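PDB 6OYC: glycosylation Associate Protein 3 from Streptococcus agalactiae serotype V, which probably works with its Gap1 and Gap2 partners in the glycosylation and accessory Sec secretion of streptococcal surface proteins. Local coordinates for residues Ser194-Asn199 and Leu203-Leu208; Val226-Thr231 and Phe235-Tyr240; Asp253-Phe258 and Asp281-Ser286; Ile260-Leu265 and Lys271-Leu276. All coordinates share one frame; numbering follows the deposited sequence.

Contact 1: residues Ser194-Asn199 and Leu203-Leu208; sequences SNPSLN and LILPEL
An Asx turn headed by N195 packs against L205, the N-cap residue of helix 206-218, in the loop that leaves strand 191-193 at one border of the parallel sheet. The turn is closed by S197 N, which donates to N195 OD1 over 2.9 Å in a fairly straight bond (163°). The donor lies 22° from the carbonyl plane. Chi1 of N195 (-166°) sets CG opposite the backbone N, and from there the amide can reach forward along its own chain with OD1 while ND2 bonds to S202 O. Both ends of the amide are thus used, one at the start of the loop and one near its close, which fixes its rotation. L205 meets this polar group with carbon alone. Its isobutyl fork lies across the asparagine at about a right angle: L205 CD1 sits 3.7 Å from N195 CA, and L205 CD2 comes to 3.4 Å from N195 ND2. P196 adds a looser apolar touch through CD, 4.3 Å from L205 CD1. Backbone bonds secure L205: L208 N bonds to L205 O in the first turn of the helix, and the hydroxyl of Y240, on helix 231-243, bonds to both L203 O and L205 N. Further back, S194 OG bonds to V169 O, while L203 CD2 rests 4.0 Å from S194 CA and 3.5 Å from N195 N.

Contact 2: residues Val226-Thr231 and Phe235-Tyr240; sequences VIAYGT and FAALYY
V226 and A237 bring strand 223-227 and helix 231-243 together in the first half of a beta-alpha-beta unit of the parallel sheet. The apolar part is small and made of short side chains. V226 CG1 approaches A237 CB to 4.1 Å; chi1 of 179° sets this branch opposite the backbone N, on the side of the helix. A228, two residues on and with its CB also directed at the helix, comes to 4.4 Å from the same methyl, A228 CB to A237 CB. The single methyl of A237 thus serves both V226 and A228, and the CA atoms of V226 and A237 are 6.1 Å apart. The polar part is backbone only. Past G230, the N-cap residue, the chain enters the helix, and F235 N donates to T231 O at 3.1 Å (152°), a first-turn helical bond. F235 CB lies 3.4 Å from the same oxygen, T231 O. The ring beyond that CB leads away from 226-231. On the sheet side, V226 bonds through its backbone to T248 and Y250 of the next strand, 248-251, while I227 pairs with L166 and L168 of strand 163-168. Beyond the sheet, the F235 ring packs on F258, L261 and L262 of helix 258-262 and on L276 of helix 270-281.

Contact 3: residues Asp253-Phe258 and Asp281-Ser286; sequences DCFAPF and DTRETS
D253 and E284 meet through a shared water, which donates to D253 OD2 at 3.0 Å and to E284 OE2 at 2.7 Å. The other two carboxylate oxygens, D253 OD1 and E284 OE1, stand 3.6 Å apart, with the two carboxylate planes turned 59° from each other. E284 gets there by a bend at chi2 (-56°), which folds its chain back toward the aspartate. Beside this pair the contact is apolar: R283 CD lies 4.3 Å from F255 CE2, approaching the ring obliquely. In the next shell, D253 OD1 is hydrogen-bonded to ND1 of H291, at the strand that follows. W280, on helix 270-281, meets the other half: R283 NH1 bonds to its carbonyl oxygen, the guanidinium makes a cation-pi contact with its ring, and F255 packs edge-to-face on that ring. The contact thus joins the loop after strand 248-251 to the loop before strand 289-291. By giving one proton to each carboxylate, the water, together with the H291 bond to D253 OD1, probably offsets part of the repulsion expected between two acids so close; the guanidinium of R283 lies on W280, with R283 NE 6.4 Å from D253 OD1.

Contact 4: residues Ile260-Leu265 and Lys271-Leu276; sequences ILLKSL and KQQIFL
L262 reaches from the short helix 258-262 to helix 270-281, and its two methyls meet different residues of the second. Its CB is directed at that helix, and chi1 of -64° puts CG opposite the carbonyl carbon, carrying the fork toward it. At the tip the fork divides the contact. L262 CD1 lies against the flank of Q273, 3.9 Å from Q273 CG and equally far from Q273 NE2, so the extended glutamine is met along its chain and not only at its amide. L262 CD2 goes to L276 instead, 3.9 Å from L276 CD1, and the two leucine chains run antiparallel alongside one another. L276 CD1 is shared: L265 CD1 also reaches it at 3.9 Å, crossing at a slant. L265 is brought to the same place by a type I turn from L262 to L265, whose closing bond, L265 N to L262 O, is 2.7 Å. Two leucines, one from either end of the turn, thus hold one methyl of L276. The partner helix supplies Q273 and L276 from one face, three residues apart, about one turn. Around this cluster, L268 of the connecting loop touches both Q273 and L276, L265 packs on S202, and helix 231-243 borders it, with Y239 against L276 and F275 and Q232 NE2 bonded to L261 O.

How the contacts relate
Contact 1 comes first along the chain and closes a short loop that leads from strand 191-193 into helix 206-218. Contact 2 follows in series, joining strand 223-227 to helix 231-243 after it. Contact 3 closes a longer loop, between the chain after strand 248-251 and the chain before strand 289-291, and contact 4 is nested inside that loop, pairing helices 258-262 and 270-281. Helix 231-243 lies between the groups. It touches contact 1 through A236 and the Y240 hydroxyl, contact 3 through T231 and L238, which meets R283, and contact 4 through Y239. Contacts 1 and 4 also meet directly, with I204 packing on L265 and L276.

Contact 1: residues Ser194-Asn199 and Leu203-Leu208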
loop_
_atom_site.group_PDB
_atom_site.type_symbol
_atom_site.label_atom_id
_atom_site.label_comp_id
_atom_site.label_asym_id
_atom_site.label_seq_id
_atom_site.Cartn_x
_atom_site.Cartn_y
_atom_site.Cartn_z
ATOM N N SER C 194 -3.268 0.812 -12.816
ATOM C CA SER C 194 -2.681 0.846 -11.487
ATOM C C SER C 194 -1.367 1.607 -11.566
ATOM O O SER C 194 -0.920 2.002 -12.644
ATOM C CB SER C 194 -2.474 -0.563 -10.927
ATOM O OG SER C 194 -2.288 -0.527 -9.523
ATOM N N ASN C 195 -0.769 1.826 -10.402
ATOM C CA ASN C 195 0.566 2.407 -10.336
ATOM C C ASN C 195 1.592 1.363 -10.768
ATOM O O ASN C 195 1.586 0.241 -10.247
ATOM C CB ASN C 195 0.862 2.893 -8.918
ATOM C CG ASN C 195 2.067 3.799 -8.852
ATOM O OD1 ASN C 195 3.066 3.579 -9.538
ATOM N ND2 ASN C 195 1.981 4.831 -8.021
ATOM N N PRO C 196 2.474 1.679 -11.716
ATOM C CA PRO C 196 3.440 0.681 -12.187
ATOM C C PRO C 196 4.752 0.647 -11.420
ATOM O O PRO C 196 5.522 -0.307 -11.610
ATOM C CB PRO C 196 3.672 1.114 -13.643
ATOM C CG PRO C 196 3.541 2.597 -13.591
ATOM C CD PRO C 196 2.511 2.909 -12.525
ATOM N N SER C 197 5.019 1.629 -10.555
ATOM C CA SER C 197 6.279 1.681 -9.832
ATOM C C SER C 197 6.361 0.561 -8.792
ATOM O O SER C 197 5.382 -0.127 -8.479
ATOM C CB SER C 197 6.468 3.048 -9.171
ATOM O OG SER C 197 5.737 3.168 -7.970
ATOM N N LEU C 198 7.565 0.369 -8.265
ATOM C CA LEU C 198 7.776 -0.666 -7.261
ATOM C C LEU C 198 7.497 -0.187 -5.848
ATOM O O LEU C 198 7.120 -0.990 -4.985
ATOM C CB LEU C 198 9.210 -1.177 -7.345
ATOM C CG LEU C 198 9.671 -1.292 -8.794
ATOM C CD1 LEU C 198 11.160 -1.584 -8.856
ATOM C CD2 LEU C 198 8.852 -2.371 -9.521
ATOM N N ASN C 199 7.647 1.101 -5.595
ATOM C CA ASN C 199 7.546 1.655 -4.254
ATOM C C ASN C 199 6.137 2.101 -3.872
ATOM O O ASN C 199 5.739 1.934 -2.714
ATOM C CB ASN C 199 8.470 2.869 -4.150
ATOM C CG ASN C 199 9.845 2.651 -4.816
ATOM O OD1 ASN C 199 10.448 3.600 -5.343
ATOM N ND2 ASN C 199 10.353 1.412 -4.766
ATOM N N LEU C 203 -2.427 6.440 -6.671
ATOM C CA LEU C 203 -3.093 6.364 -7.960
ATOM C C LEU C 203 -3.336 7.742 -8.563
ATOM O O LEU C 203 -4.027 7.856 -9.575
ATOM C CB LEU C 203 -4.397 5.581 -7.819
ATOM C CG LEU C 203 -4.084 4.130 -7.468
ATOM C CD1 LEU C 203 -5.350 3.335 -7.163
ATOM C CD2 LEU C 203 -3.290 3.483 -8.592
ATOM N N ILE C 204 -2.789 8.790 -7.957
ATOM C CA ILE C 204 -2.772 10.119 -8.550
ATOM C C ILE C 204 -1.455 10.214 -9.306
ATOM O O ILE C 204 -0.403 10.448 -8.714
ATOM C CB ILE C 204 -2.912 11.207 -7.485
ATOM C CG1 ILE C 204 -4.255 11.039 -6.779
ATOM C CG2 ILE C 204 -2.758 12.601 -8.097
ATOM C CD1 ILE C 204 -4.508 12.003 -5.674
ATOM N N LEU C 205 -1.505 9.977 -10.616
ATOM C CA LEU C 205 -0.295 9.806 -11.417
ATOM C C LEU C 205 -0.303 10.766 -12.600
ATOM O O LEU C 205 -1.253 10.755 -13.407
ATOM C CB LEU C 205 -0.172 8.363 -11.911
ATOM C CG LEU C 205 -0.118 7.359 -10.761
ATOM C CD1 LEU C 205 -0.207 5.935 -11.263
ATOM C CD2 LEU C 205 1.143 7.581 -9.914
ATOM N N PRO C 206 0.738 11.588 -12.751
ATOM C CA PRO C 206 0.811 12.498 -13.905
ATOM C C PRO C 206 0.639 11.794 -15.235
ATOM O O PRO C 206 0.072 12.384 -16.168
ATOM C CB PRO C 206 2.207 13.117 -13.772
ATOM C CG PRO C 206 2.535 13.003 -12.304
ATOM C CD PRO C 206 1.907 11.709 -11.862
ATOM N N GLU C 207 1.077 10.534 -15.341
ATOM C CA GLU C 207 0.921 9.804 -16.598
ATOM C C GLU C 207 -0.520 9.362 -16.832
ATOM O O GLU C 207 -0.927 9.170 -17.983
ATOM C CB GLU C 207 1.869 8.604 -16.641
ATOM C CG GLU C 207 3.293 8.989 -17.028
ATOM C CD GLU C 207 3.346 10.188 -18.003
ATOM O OE1 GLU C 207 3.119 9.986 -19.222
ATOM O OE2 GLU C 207 3.622 11.335 -17.555
ATOM N N LEU C 208 -1.306 9.204 -15.770
ATOM C CA LEU C 208 -2.713 8.851 -15.938
ATOM C C LEU C 208 -3.568 10.093 -16.164
ATOM O O LEU C 208 -4.509 10.068 -16.966
ATOM C CB LEU C 208 -3.199 8.073 -14.717
ATOM C CG LEU C 208 -4.627 7.540 -14.748
ATOM C CD1 LEU C 208 -4.857 6.634 -15.953
ATOM C CD2 LEU C 208 -4.954 6.833 -13.429
#

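Contact 2: residues Val226-Thr231 and Phe235-Tyr240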
loop_
_atom_site.group_PDB
_atom_site.type_symbol
_atom_site.label_atom_id
_atom_site.label_comp_id
_atom_site.label_asym_id
_atom_site.label_seq_id
_atom_site.Cartn_x
_atom_site.Cartn_y
_atom_site.Cartn_z
ATOM N N VAL C 226 -14.606 6.786 -13.798
ATOM C CA VAL C 226 -13.467 6.306 -13.027
ATOM C C VAL C 226 -14.025 5.662 -11.763
ATOM O O VAL C 226 -14.634 6.342 -10.926
ATOM C CB VAL C 226 -12.478 7.435 -12.719
ATOM C CG1 VAL C 226 -11.326 6.915 -11.890
ATOM C CG2 VAL C 226 -11.958 8.042 -14.028
ATOM N N ILE C 227 -13.864 4.335 -11.665
ATOM C CA ILE C 227 -14.385 3.509 -10.577
ATOM C C ILE C 227 -13.242 3.096 -9.657
ATOM O O ILE C 227 -12.173 2.676 -10.125
ATOM C CB ILE C 227 -15.091 2.254 -11.121
ATOM C CG1 ILE C 227 -16.197 2.635 -12.106
ATOM C CG2 ILE C 227 -15.627 1.390 -9.984
ATOM C CD1 ILE C 227 -16.085 1.901 -13.417
ATOM N N ALA C 228 -13.481 3.175 -8.346
ATOM C CA ALA C 228 -12.526 2.691 -7.355
ATOM C C ALA C 228 -13.253 1.999 -6.207
ATOM O O ALA C 228 -14.456 2.178 -6.007
ATOM C CB ALA C 228 -11.667 3.827 -6.815
ATOM N N TYR C 229 -12.490 1.206 -5.444
ATOM C CA TYR C 229 -13.009 0.406 -4.337
ATOM C C TYR C 229 -12.164 0.453 -3.062
ATOM O O TYR C 229 -12.605 -0.088 -2.041
ATOM C CB TYR C 229 -13.132 -1.063 -4.764
ATOM C CG TYR C 229 -11.803 -1.649 -5.134
ATOM C CD1 TYR C 229 -11.308 -1.530 -6.433
ATOM C CD2 TYR C 229 -11.017 -2.297 -4.182
ATOM C CE1 TYR C 229 -10.085 -2.055 -6.774
ATOM C CE2 TYR C 229 -9.787 -2.819 -4.518
ATOM C CZ TYR C 229 -9.326 -2.698 -5.816
ATOM O OH TYR C 229 -8.093 -3.215 -6.154
ATOM N N GLY C 230 -10.955 1.030 -3.098
ATOM C CA GLY C 230 -10.087 1.095 -1.940
ATOM C C GLY C 230 -9.613 2.520 -1.716
ATOM O O GLY C 230 -9.934 3.425 -2.487
ATOM N N THR C 231 -8.804 2.689 -0.663
ATOM C CA THR C 231 -8.558 4.025 -0.131
ATOM C C THR C 231 -7.813 4.907 -1.135
ATOM O O THR C 231 -8.188 6.066 -1.350
ATOM C CB THR C 231 -7.804 3.939 1.210
ATOM O OG1 THR C 231 -6.558 3.263 1.032
ATOM C CG2 THR C 231 -8.616 3.166 2.246
ATOM N N PHE C 235 -9.433 8.007 -3.372
ATOM C CA PHE C 235 -8.816 9.324 -3.272
ATOM C C PHE C 235 -8.433 9.851 -4.649
ATOM O O PHE C 235 -8.760 10.988 -5.003
ATOM C CB PHE C 235 -7.596 9.246 -2.363
ATOM C CG PHE C 235 -7.026 10.577 -1.983
ATOM C CD1 PHE C 235 -7.851 11.607 -1.565
ATOM C CD2 PHE C 235 -5.656 10.784 -2.004
ATOM C CE1 PHE C 235 -7.320 12.837 -1.205
ATOM C CE2 PHE C 235 -5.116 12.005 -1.632
ATOM C CZ PHE C 235 -5.954 13.036 -1.242
ATOM N N ALA C 236 -7.734 9.032 -5.440
ATOM C CA ALA C 236 -7.400 9.420 -6.804
ATOM C C ALA C 236 -8.649 9.753 -7.618
ATOM O O ALA C 236 -8.679 10.766 -8.329
ATOM C CB ALA C 236 -6.597 8.311 -7.481
ATOM N N ALA C 237 -9.689 8.915 -7.525
ATOM C CA ALA C 237 -10.917 9.173 -8.275
ATOM C C ALA C 237 -11.500 10.540 -7.939
ATOM O O ALA C 237 -11.983 11.248 -8.828
ATOM C CB ALA C 237 -11.947 8.074 -8.008
ATOM N N LEU C 238 -11.467 10.934 -6.664
ATOM C CA LEU C 238 -11.942 12.266 -6.304
ATOM C C LEU C 238 -11.110 13.337 -6.991
ATOM O O LEU C 238 -11.639 14.367 -7.424
ATOM C CB LEU C 238 -11.893 12.462 -4.786
ATOM C CG LEU C 238 -12.864 11.672 -3.908
ATOM C CD1 LEU C 238 -12.419 11.788 -2.461
ATOM C CD2 LEU C 238 -14.297 12.161 -4.078
ATOM N N TYR C 239 -9.798 13.105 -7.093
ATOM C CA TYR C 239 -8.896 14.092 -7.671
ATOM C C TYR C 239 -9.126 14.227 -9.172
ATOM O O TYR C 239 -9.203 15.340 -9.707
ATOM C CB TYR C 239 -7.450 13.695 -7.379
ATOM C CG TYR C 239 -6.437 14.455 -8.197
ATOM C CD1 TYR C 239 -5.910 15.662 -7.742
ATOM C CD2 TYR C 239 -6.007 13.970 -9.423
ATOM C CE1 TYR C 239 -4.974 16.362 -8.490
ATOM C CE2 TYR C 239 -5.084 14.662 -10.179
ATOM C CZ TYR C 239 -4.568 15.859 -9.711
ATOM O OH TYR C 239 -3.639 16.540 -10.470
ATOM N N TYR C 240 -9.216 13.097 -9.869
ATOM C CA TYR C 240 -9.498 13.145 -11.296
ATOM C C TYR C 240 -10.827 13.855 -11.570
ATOM O O TYR C 240 -10.921 14.663 -12.504
ATOM C CB TYR C 240 -9.474 11.723 -11.871
ATOM C CG TYR C 240 -8.086 11.098 -11.816
ATOM C CD1 TYR C 240 -6.966 11.830 -12.184
ATOM C CD2 TYR C 240 -7.892 9.793 -11.373
ATOM C CE1 TYR C 240 -5.699 11.282 -12.131
ATOM C CE2 TYR C 240 -6.619 9.233 -11.325
ATOM C CZ TYR C 240 -5.526 9.987 -11.698
ATOM O OH TYR C 240 -4.251 9.471 -11.651
#

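Contact 3: residues Asp253-Phe258 and Asp281-Ser286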
loop_
_atom_site.group_PDB
_atom_site.type_symbol
_atom_site.label_atom_id
_atom_site.label_comp_id
_atom_site.label_asym_id
_atom_site.label_seq_id
_atom_site.Cartn_x
_atom_site.Cartn_y
_atom_site.Cartn_z
ATOM N N ASP C 253 -16.495 4.877 -0.741
ATOM C CA ASP C 253 -16.352 5.555 0.545
ATOM C C ASP C 253 -15.460 4.789 1.532
ATOM O O ASP C 253 -15.606 4.928 2.745
ATOM C CB ASP C 253 -17.723 5.836 1.180
ATOM C CG ASP C 253 -18.620 6.713 0.295
ATOM O OD1 ASP C 253 -18.119 7.688 -0.300
ATOM O OD2 ASP C 253 -19.829 6.429 0.193
ATOM N N CYS C 254 -14.534 3.974 1.045
ATOM C CA CYS C 254 -13.537 3.347 1.904
ATOM C C CYS C 254 -12.288 4.219 1.909
ATOM O O CYS C 254 -11.627 4.375 0.872
ATOM C CB CYS C 254 -13.209 1.935 1.423
ATOM S SG CYS C 254 -14.573 0.796 1.652
ATOM N N PHE C 255 -11.966 4.779 3.074
ATOM C CA PHE C 255 -10.942 5.801 3.186
ATOM C C PHE C 255 -10.089 5.581 4.430
ATOM O O PHE C 255 -10.561 5.077 5.451
ATOM C CB PHE C 255 -11.574 7.197 3.249
ATOM C CG PHE C 255 -12.099 7.698 1.926
ATOM C CD1 PHE C 255 -11.243 7.870 0.839
ATOM C CD2 PHE C 255 -13.442 8.027 1.780
ATOM C CE1 PHE C 255 -11.717 8.354 -0.364
ATOM C CE2 PHE C 255 -13.933 8.502 0.577
ATOM C CZ PHE C 255 -13.073 8.668 -0.503
ATOM N N ALA C 256 -8.829 5.967 4.330
ATOM C CA ALA C 256 -8.009 6.259 5.495
ATOM C C ALA C 256 -8.158 7.728 5.842
ATOM O O ALA C 256 -8.719 8.497 5.063
ATOM C CB ALA C 256 -6.557 5.904 5.201
ATOM N N PRO C 257 -7.685 8.166 7.011
ATOM C CA PRO C 257 -7.757 9.598 7.316
ATOM C C PRO C 257 -6.977 10.400 6.285
ATOM O O PRO C 257 -6.072 9.881 5.624
ATOM C CB PRO C 257 -7.127 9.695 8.709
ATOM C CG PRO C 257 -7.373 8.350 9.313
ATOM C CD PRO C 257 -7.196 7.397 8.172
ATOM N N PHE C 258 -7.370 11.671 6.122
ATOM C CA PHE C 258 -6.799 12.495 5.058
ATOM C C PHE C 258 -5.276 12.529 5.148
ATOM O O PHE C 258 -4.576 12.251 4.167
ATOM C CB PHE C 258 -7.389 13.913 5.113
ATOM C CG PHE C 258 -6.810 14.846 4.092
ATOM C CD1 PHE C 258 -7.095 14.688 2.750
ATOM C CD2 PHE C 258 -5.957 15.874 4.476
ATOM C CE1 PHE C 258 -6.550 15.556 1.798
ATOM C CE2 PHE C 258 -5.403 16.735 3.534
ATOM C CZ PHE C 258 -5.700 16.571 2.192
ATOM N N ASP C 281 -12.692 17.775 1.207
ATOM C CA ASP C 281 -13.846 18.343 1.906
ATOM C C ASP C 281 -15.104 18.424 1.051
ATOM O O ASP C 281 -16.174 18.697 1.606
ATOM C CB ASP C 281 -13.543 19.750 2.422
ATOM C CG ASP C 281 -12.428 19.773 3.429
ATOM O OD1 ASP C 281 -12.300 18.815 4.220
ATOM O OD2 ASP C 281 -11.671 20.755 3.427
ATOM N N THR C 282 -15.016 18.231 -0.266
ATOM C CA THR C 282 -16.198 18.253 -1.131
ATOM C C THR C 282 -16.595 16.860 -1.613
ATOM O O THR C 282 -17.455 16.731 -2.498
ATOM C CB THR C 282 -15.975 19.188 -2.334
ATOM O OG1 THR C 282 -14.796 18.800 -3.054
ATOM C CG2 THR C 282 -15.806 20.633 -1.874
ATOM N N ARG C 283 -16.000 15.810 -1.034
ATOM C CA ARG C 283 -16.246 14.454 -1.514
ATOM C C ARG C 283 -17.712 14.058 -1.396
ATOM O O ARG C 283 -18.161 13.159 -2.112
ATOM C CB ARG C 283 -15.387 13.453 -0.750
ATOM C CG ARG C 283 -15.858 13.175 0.682
ATOM C CD ARG C 283 -14.718 12.582 1.500
ATOM N NE ARG C 283 -15.060 12.309 2.901
ATOM C CZ ARG C 283 -14.761 13.131 3.899
ATOM N NH1 ARG C 283 -14.137 14.276 3.650
ATOM N NH2 ARG C 283 -15.080 12.813 5.144
ATOM N N GLU C 284 -18.466 14.674 -0.492
ATOM C CA GLU C 284 -19.873 14.330 -0.350
ATOM C C GLU C 284 -20.776 15.297 -1.099
ATOM O O GLU C 284 -21.985 15.060 -1.169
ATOM C CB GLU C 284 -20.282 14.271 1.135
ATOM C CG GLU C 284 -19.749 13.047 1.937
ATOM C CD GLU C 284 -20.123 11.687 1.333
ATOM O OE1 GLU C 284 -19.203 10.872 1.068
ATOM O OE2 GLU C 284 -21.330 11.418 1.125
ATOM N N THR C 285 -20.213 16.365 -1.682
ATOM C CA THR C 285 -21.002 17.388 -2.358
ATOM C C THR C 285 -20.672 17.583 -3.835
ATOM O O THR C 285 -21.530 18.086 -4.567
ATOM C CB THR C 285 -20.855 18.740 -1.641
ATOM O OG1 THR C 285 -19.473 19.120 -1.606
ATOM C CG2 THR C 285 -21.388 18.640 -0.223
ATOM N N SER C 286 -19.478 17.202 -4.295
ATOM C CA SER C 286 -19.127 17.350 -5.704
ATOM C C SER C 286 -20.108 16.584 -6.589
ATOM O O SER C 286 -20.296 15.374 -6.397
ATOM C CB SER C 286 -17.705 16.857 -5.966
ATOM O OG SER C 286 -16.762 17.716 -5.350
HETATM O O HOH W 1 -21.639 8.711 0.892
#

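Contact 4: residues Ile260-Leu265 and Lys271-Leu276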
loop_
_atom_site.group_PDB
_atom_site.type_symbol
_atom_site.label_atom_id
_atom_site.label_comp_id
_atom_site.label_asym_id
_atom_site.label_seq_id
_atom_site.Cartn_x
_atom_site.Cartn_y
_atom_site.Cartn_z
ATOM N N ILE C 260 -3.335 10.412 6.401
ATOM C CA ILE C 260 -2.732 9.131 6.056
ATOM C C ILE C 260 -2.760 8.917 4.545
ATOM O O ILE C 260 -1.805 8.390 3.967
ATOM C CB ILE C 260 -3.421 7.992 6.829
ATOM C CG1 ILE C 260 -3.104 8.135 8.328
ATOM C CG2 ILE C 260 -3.032 6.616 6.244
ATOM C CD1 ILE C 260 -3.708 7.080 9.239
ATOM N N LEU C 261 -3.836 9.345 3.875
ATOM C CA LEU C 261 -3.888 9.220 2.419
ATOM C C LEU C 261 -2.715 9.931 1.756
ATOM O O LEU C 261 -2.138 9.422 0.792
ATOM C CB LEU C 261 -5.212 9.770 1.888
ATOM C CG LEU C 261 -6.451 8.971 2.283
ATOM C CD1 LEU C 261 -7.728 9.688 1.866
ATOM C CD2 LEU C 261 -6.392 7.546 1.725
ATOM N N LEU C 262 -2.333 11.100 2.277
ATOM C CA LEU C 262 -1.256 11.869 1.666
ATOM C C LEU C 262 0.080 11.139 1.718
ATOM O O LEU C 262 0.951 11.397 0.883
ATOM C CB LEU C 262 -1.126 13.226 2.350
ATOM C CG LEU C 262 -2.317 14.170 2.213
ATOM C CD1 LEU C 262 -2.010 15.536 2.843
ATOM C CD2 LEU C 262 -2.732 14.316 0.753
ATOM N N LYS C 263 0.272 10.230 2.678
ATOM C CA LYS C 263 1.570 9.573 2.799
ATOM C C LYS C 263 1.937 8.756 1.563
ATOM O O LYS C 263 3.106 8.393 1.411
ATOM C CB LYS C 263 1.603 8.690 4.049
ATOM C CG LYS C 263 1.398 9.472 5.338
ATOM C CD LYS C 263 1.596 8.604 6.565
ATOM C CE LYS C 263 1.731 9.467 7.803
ATOM N NZ LYS C 263 2.088 8.657 8.995
ATOM N N SER C 264 0.984 8.474 0.672
ATOM C CA SER C 264 1.344 7.864 -0.601
ATOM C C SER C 264 1.860 8.872 -1.631
ATOM O O SER C 264 2.313 8.451 -2.700
ATOM C CB SER C 264 0.150 7.092 -1.176
ATOM O OG SER C 264 -0.162 5.956 -0.376
ATOM N N LEU C 265 1.810 10.175 -1.351
ATOM C CA LEU C 265 2.459 11.196 -2.181
ATOM C C LEU C 265 3.400 12.044 -1.324
ATOM O O LEU C 265 3.154 13.237 -1.105
ATOM C CB LEU C 265 1.431 12.098 -2.867
ATOM C CG LEU C 265 0.230 11.545 -3.627
ATOM C CD1 LEU C 265 -0.958 12.481 -3.455
ATOM C CD2 LEU C 265 0.582 11.400 -5.097
ATOM N N LYS C 271 1.329 23.703 -1.236
ATOM C CA LYS C 271 0.296 24.250 -2.099
ATOM C C LYS C 271 -0.581 23.127 -2.664
ATOM O O LYS C 271 -1.814 23.133 -2.516
ATOM C CB LYS C 271 0.946 25.120 -3.187
ATOM C CG LYS C 271 2.075 24.592 -4.045
ATOM C CD LYS C 271 3.178 25.578 -4.445
ATOM C CE LYS C 271 4.382 25.531 -3.475
ATOM N NZ LYS C 271 5.639 26.258 -3.813
ATOM N N GLN C 272 0.054 22.099 -3.233
ATOM C CA GLN C 272 -0.694 20.911 -3.644
ATOM C C GLN C 272 -1.550 20.376 -2.499
ATOM O O GLN C 272 -2.690 19.960 -2.728
ATOM C CB GLN C 272 0.239 19.796 -4.125
ATOM C CG GLN C 272 0.824 19.874 -5.555
ATOM C CD GLN C 272 2.179 19.197 -5.673
ATOM O OE1 GLN C 272 2.827 18.907 -4.666
ATOM N NE2 GLN C 272 2.584 18.879 -6.903
ATOM N N GLN C 273 -1.035 20.415 -1.254
ATOM C CA GLN C 273 -1.736 19.803 -0.126
ATOM C C GLN C 273 -3.062 20.496 0.143
ATOM O O GLN C 273 -4.060 19.837 0.456
ATOM C CB GLN C 273 -0.868 19.834 1.135
ATOM C CG GLN C 273 -0.009 18.573 1.369
ATOM C CD GLN C 273 0.756 18.591 2.688
ATOM O OE1 GLN C 273 0.750 19.591 3.405
ATOM N NE2 GLN C 273 1.411 17.475 3.016
ATOM N N ILE C 274 -3.096 21.823 0.029
ATOM C CA ILE C 274 -4.362 22.518 0.237
ATOM C C ILE C 274 -5.313 22.232 -0.920
ATOM O O ILE C 274 -6.537 22.233 -0.742
ATOM C CB ILE C 274 -4.125 24.029 0.441
ATOM C CG1 ILE C 274 -3.200 24.271 1.645
ATOM C CG2 ILE C 274 -5.445 24.763 0.657
ATOM C CD1 ILE C 274 -1.928 25.002 1.341
ATOM N N PHE C 275 -4.778 21.963 -2.113
ATOM C CA PHE C 275 -5.653 21.600 -3.223
ATOM C C PHE C 275 -6.342 20.270 -2.954
ATOM O O PHE C 275 -7.545 20.117 -3.198
ATOM C CB PHE C 275 -4.869 21.537 -4.532
ATOM C CG PHE C 275 -5.699 21.091 -5.703
ATOM C CD1 PHE C 275 -5.738 19.760 -6.079
ATOM C CD2 PHE C 275 -6.447 22.003 -6.427
ATOM C CE1 PHE C 275 -6.517 19.344 -7.163
ATOM C CE2 PHE C 275 -7.220 21.597 -7.511
ATOM C CZ PHE C 275 -7.255 20.264 -7.878
ATOM N N LEU C 276 -5.593 19.292 -2.445
ATOM C CA LEU C 276 -6.189 17.986 -2.191
ATOM C C LEU C 276 -7.159 18.028 -1.014
ATOM O O LEU C 276 -8.144 17.285 -1.007
ATOM C CB LEU C 276 -5.096 16.942 -1.967
ATOM C CG LEU C 276 -4.256 16.609 -3.207
ATOM C CD1 LEU C 276 -3.033 15.760 -2.846
ATOM C CD2 LEU C 276 -5.110 15.906 -4.249
#